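Side-chain contacts in importin-95 (Chaetomium thermophilum, PDB 4XRI), which serves as a nuclear import receptor of the importin-beta family, carrying cargo proteins toward the nucleus and probably binding a small GTPase: residues A[144-147]-A[148-152]; A[843-846]-A[847-851]. The protein carries 2 engineered substitutions. One frame throughout, in Å; residues are numbered along the deposited sequence.

Contact 1. Residues A[144-147]-A[148-152]. Engineered in segment 148-152: Ala148 (natural residue Val).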
loop_
_atom_site.group_PDB
_atom_site.type_symbol
_atom_site.label_atom_id
_atom_site.label_comp_id
_atom_site.label_asym_id
_atom_site.label_seq_id
_atom_site.Cartn_x
_atom_site.Cartn_y
_atom_site.Cartn_z
ATOM N N LEU A 144 -17.333 28.929 -21.947
ATOM C CA LEU A 144 -17.741 28.140 -20.789
ATOM C C LEU A 144 -18.138 29.028 -19.614
ATOM O O LEU A 144 -19.146 28.784 -18.954
ATOM C CB LEU A 144 -16.620 27.188 -20.365
ATOM C CG LEU A 144 -16.279 26.042 -21.320
ATOM C CD1 LEU A 144 -15.123 25.217 -20.769
ATOM C CD2 LEU A 144 -17.501 25.168 -21.562
ATOM N N VAL A 145 -17.332 30.051 -19.354
ATOM C CA VAL A 145 -17.616 31.000 -18.282
ATOM C C VAL A 145 -18.906 31.760 -18.574
ATOM O O VAL A 145 -19.718 31.997 -17.680
ATOM C CB VAL A 145 -16.454 32.003 -18.088
ATOM C CG1 VAL A 145 -16.878 33.158 -17.196
ATOM C CG2 VAL A 145 -15.236 31.301 -17.511
ATOM N N ARG A 146 -19.093 32.123 -19.838
ATOM C CA ARG A 146 -20.298 32.825 -20.263
ATOM C C ARG A 146 -21.520 31.930 -20.074
ATOM O O ARG A 146 -22.536 32.356 -19.522
ATOM C CB ARG A 146 -20.173 33.270 -21.723
ATOM C CG ARG A 146 -21.250 34.237 -22.182
ATOM C CD ARG A 146 -21.014 34.651 -23.626
ATOM N NE ARG A 146 -22.167 35.334 -24.207
ATOM C CZ ARG A 146 -22.271 36.652 -24.347
ATOM N NH1 ARG A 146 -23.360 37.178 -24.890
ATOM N NH2 ARG A 146 -21.286 37.446 -23.950
ATOM N N ASN A 147 -21.410 30.684 -20.529
ATOM C CA ASN A 147 -22.470 29.698 -20.344
ATOM C C ASN A 147 -22.819 29.502 -18.872
ATOM O O ASN A 147 -23.990 29.426 -18.506
ATOM C CB ASN A 147 -22.071 28.350 -20.947
ATOM C CG ASN A 147 -21.975 28.383 -22.457
ATOM O OD1 ASN A 147 -22.333 29.372 -23.093
ATOM N ND2 ASN A 147 -21.501 27.288 -23.040
ATOM N N ALA A 148 -21.787 29.419 -18.036
ATOM C CA ALA A 148 -21.955 29.167 -16.607
ATOM C C ALA A 148 -22.701 30.300 -15.915
ATOM O O ALA A 148 -23.328 30.101 -14.876
ATOM C CB ALA A 148 -20.599 28.951 -15.949
ATOM N N SER A 149 -22.636 31.488 -16.506
ATOM C CA SER A 149 -23.246 32.671 -15.920
ATOM C C SER A 149 -24.573 33.043 -16.577
ATOM O O SER A 149 -25.441 33.635 -15.936
ATOM C CB SER A 149 -22.279 33.855 -16.011
ATOM O OG SER A 149 -22.912 35.067 -15.642
ATOM N N GLU A 150 -24.732 32.704 -17.852
ATOM C CA GLU A 150 -25.878 33.195 -18.614
ATOM C C GLU A 150 -26.800 32.111 -19.160
ATOM O O GLU A 150 -27.915 32.399 -19.581
ATOM C CB GLU A 150 -25.395 34.051 -19.780
ATOM C CG GLU A 150 -24.638 35.284 -19.368
ATOM C CD GLU A 150 -24.012 35.979 -20.552
ATOM O OE1 GLU A 150 -24.552 35.840 -21.670
ATOM O OE2 GLU A 150 -22.975 36.651 -20.369
ATOM N N GLY A 151 -26.333 30.871 -19.165
ATOM C CA GLY A 151 -27.058 29.805 -19.831
ATOM C C GLY A 151 -28.378 29.424 -19.184
ATOM O O GLY A 151 -28.708 29.872 -18.083
ATOM N N GLY A 152 -29.141 28.588 -19.881
ATOM C CA GLY A 152 -30.287 27.931 -19.284
ATOM C C GLY A 152 -29.758 26.968 -18.241
ATOM O O GLY A 152 -28.549 26.746 -18.171
#
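Arg146 and Glu150 meet one helical turn apart on the exposed side of helix 140-150, where the glutamate leans back over the arginine. Following Glu150 outward, CB first touches the backbone: it lies 3.3 Å from Arg146 O, and CG stays close to the same oxygen. With CG anti to its own carbonyl carbon (chi1 -62°) and the chain extended beyond it, the carboxylate is carried back along the helix toward Arg146. Glu150 CD comes to 3.6 Å from Arg146 CG, and there the two oxygens part. Glu150 OE2 rests against the aliphatic stem, 3.5 Å from Arg146 CG, whereas Glu150 OE1 stands over one face of the guanidinium near its rim, 3.5 Å from Arg146 NE. The carboxylate and guanidinium planes are turned 64° apart, and no N-H points at OE1, so this salt bridge works by charge alone.

Beneath it, Arg146 O accepts from Glu150 N at 2.8 Å and from Ser149 N at 3.1 Å, an i+3 bond beside the i+4 bond. Gly151 N then bonds to Asn147 O at 2.8 Å, and Gly151 is the first residue to leave helical geometry; in this backbone conformation a side-chain carbon would probably come too close to Asn147 O.

On the side facing helix 153-168, Leu144 packs on Ile163 and Ile166, and Ala148, an engineered replacement for valine, lies on Leu160. Gly152 already sits at the N-cap of that next helix. The arrangement is an i to i+4 salt bridge over the last turn of a helix, at the tight turn between consecutive helices of a HEAT-repeat solenoid.

Contact 2. Residues A[843-846]-A[847-851]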
loop_
_atom_site.group_PDB
_atom_site.type_symbol
_atom_site.label_atom_id
_atom_site.label_comp_id
_atom_site.label_asym_id
_atom_site.label_seq_id
_atom_site.Cartn_x
_atom_site.Cartn_y
_atom_site.Cartn_z
ATOM N N MET A 843 31.508 10.870 5.720
ATOM C CA MET A 843 30.557 9.793 5.467
ATOM C C MET A 843 30.482 8.828 6.644
ATOM O O MET A 843 29.398 8.475 7.103
ATOM C CB MET A 843 30.942 9.036 4.194
ATOM C CG MET A 843 29.910 8.036 3.708
ATOM S SD MET A 843 30.519 7.092 2.299
ATOM C CE MET A 843 29.028 6.246 1.784
ATOM N N ILE A 844 31.647 8.407 7.124
ATOM C CA ILE A 844 31.732 7.474 8.240
ATOM C C ILE A 844 31.238 8.105 9.531
ATOM O O ILE A 844 30.453 7.503 10.267
ATOM C CB ILE A 844 33.171 6.986 8.447
ATOM C CG1 ILE A 844 33.685 6.335 7.168
ATOM C CG2 ILE A 844 33.247 6.019 9.620
ATOM C CD1 ILE A 844 35.114 5.901 7.265
ATOM N N ARG A 845 31.703 9.321 9.798
ATOM C CA ARG A 845 31.317 10.035 11.009
ATOM C C ARG A 845 29.808 10.242 11.075
ATOM O O ARG A 845 29.202 10.082 12.133
ATOM C CB ARG A 845 32.030 11.383 11.092
ATOM C CG ARG A 845 31.712 12.154 12.360
ATOM C CD ARG A 845 32.028 13.628 12.213
ATOM N NE ARG A 845 31.283 14.430 13.178
ATOM C CZ ARG A 845 30.015 14.797 13.021
ATOM N NH1 ARG A 845 29.413 15.527 13.951
ATOM N NH2 ARG A 845 29.346 14.429 11.936
ATOM N N GLU A 846 29.205 10.589 9.942
ATOM C CA GLU A 846 27.756 10.759 9.871
ATOM C C GLU A 846 27.044 9.451 10.187
ATOM O O GLU A 846 26.009 9.436 10.853
ATOM C CB GLU A 846 27.328 11.257 8.489
ATOM C CG GLU A 846 25.823 11.424 8.343
ATOM C CD GLU A 846 25.379 11.510 6.898
ATOM O OE1 GLU A 846 25.790 10.643 6.097
ATOM O OE2 GLU A 846 24.620 12.443 6.563
ATOM N N THR A 847 27.611 8.353 9.704
ATOM C CA THR A 847 27.001 7.042 9.857
ATOM C C THR A 847 27.083 6.561 11.300
ATOM O O THR A 847 26.124 5.998 11.830
ATOM C CB THR A 847 27.671 6.001 8.945
ATOM O OG1 THR A 847 27.892 6.566 7.646
ATOM C CG2 THR A 847 26.793 4.765 8.814
ATOM N N ARG A 848 28.229 6.781 11.936
ATOM C CA ARG A 848 28.413 6.322 13.306
ATOM C C ARG A 848 27.648 7.203 14.292
ATOM O O ARG A 848 27.278 6.753 15.376
ATOM C CB ARG A 848 29.904 6.275 13.669
ATOM C CG ARG A 848 30.628 7.616 13.696
ATOM C CD ARG A 848 32.079 7.424 14.130
ATOM N NE ARG A 848 32.790 8.685 14.331
ATOM C CZ ARG A 848 33.779 9.123 13.558
ATOM N NH1 ARG A 848 34.181 8.404 12.519
ATOM N NH2 ARG A 848 34.369 10.280 13.826
ATOM N N SER A 849 27.388 8.447 13.904
ATOM C CA SER A 849 26.770 9.413 14.809
ATOM C C SER A 849 25.247 9.474 14.696
ATOM O O SER A 849 24.595 10.181 15.464
ATOM C CB SER A 849 27.352 10.806 14.569
ATOM O OG SER A 849 28.733 10.843 14.879
ATOM N N ASN A 850 24.682 8.743 13.741
ATOM C CA ASN A 850 23.232 8.700 13.592
ATOM C C ASN A 850 22.610 7.831 14.680
ATOM O O ASN A 850 22.673 6.602 14.621
ATOM C CB ASN A 850 22.844 8.179 12.208
ATOM C CG ASN A 850 21.348 8.276 11.937
ATOM O OD1 ASN A 850 20.545 8.469 12.850
ATOM N ND2 ASN A 850 20.968 8.133 10.672
ATOM N N ARG A 851 21.990 8.477 15.662
ATOM C CA ARG A 851 21.382 7.770 16.784
ATOM C C ARG A 851 20.175 6.933 16.363
ATOM O O ARG A 851 19.732 6.057 17.107
ATOM C CB ARG A 851 20.971 8.762 17.876
ATOM C CG ARG A 851 22.141 9.438 18.577
ATOM C CD ARG A 851 21.659 10.417 19.637
ATOM N NE ARG A 851 20.929 9.754 20.715
ATOM C CZ ARG A 851 21.481 9.357 21.857
ATOM N NH1 ARG A 851 22.775 9.554 22.073
ATOM N NH2 ARG A 851 20.743 8.763 22.784
#
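Thr847 reaches back one turn to Met843 with both its hydroxyl and its amide. OG1 donates to Met843 O at a very short 2.5 Å, and Thr847 N gives the same oxygen a second bond at 3.2 Å. The hydroxyl is placed for this by chi1 of -43°, which sets OG1 anti to the carbonyl carbon and beside the backbone N; a buried polar group is thus satisfied within its own helix. Ser849 repeats the pattern two residues on: OG donates to Arg845 O at 2.9 Å, alongside a weak bond from Ser849 N. Between them, Arg848 N bonds to Ile844 O at 2.9 Å.

Arg848 CG stands between the backbone N and the carbonyl carbon (chi1 65°), and the extended chain runs back over Arg845, whose CA lies 3.5 Å above the plane of the Arg848 guanidinium, offset toward its rim. Arg848 NH2 comes to 3.6 Å from Arg845 CG, and Ile844 CG2 lies at the guanidinium edge, 3.9 Å from Arg848 NH1. Shortening Arg848 to an alanine would probably uncover the CA and CG of Arg845 and open a gap beside Ala861 and Arg865 of helix 855-872, which its side chain also touches.

Two side chains have partners outside the segments: Glu846 OE1 forms a salt bridge with Arg807, and Asn850 OD1 accepts from Glu852 N. Here the two arginines meet through carbon and a guanidinium face, their charged atoms not in contact (Arg845 NE to Arg848 NH2, 5.2 Å), and the hydroxyls supply extra donors to carbonyls already engaged by helix amides.

In the fold
Contact 1 comes first along the chain, at the C-terminal end of helix 140-150; contact 2 follows some 700 residues later, near the end of helix 838-849. Their centres lie about 63 Å apart and their nearest atoms about 50 Å; they lie on different helices and do not touch. Both sit well away from the middle of this all-helical chain, about 43 and 31 Å from its centre. Each marks where one helix runs out before the next begins: 153-168 after contact 1, 855-872 after contact 2. Such repeated helix-to-helix turns build the long superhelical solenoid of importin beta, and these two belong to its opposite terminal regions.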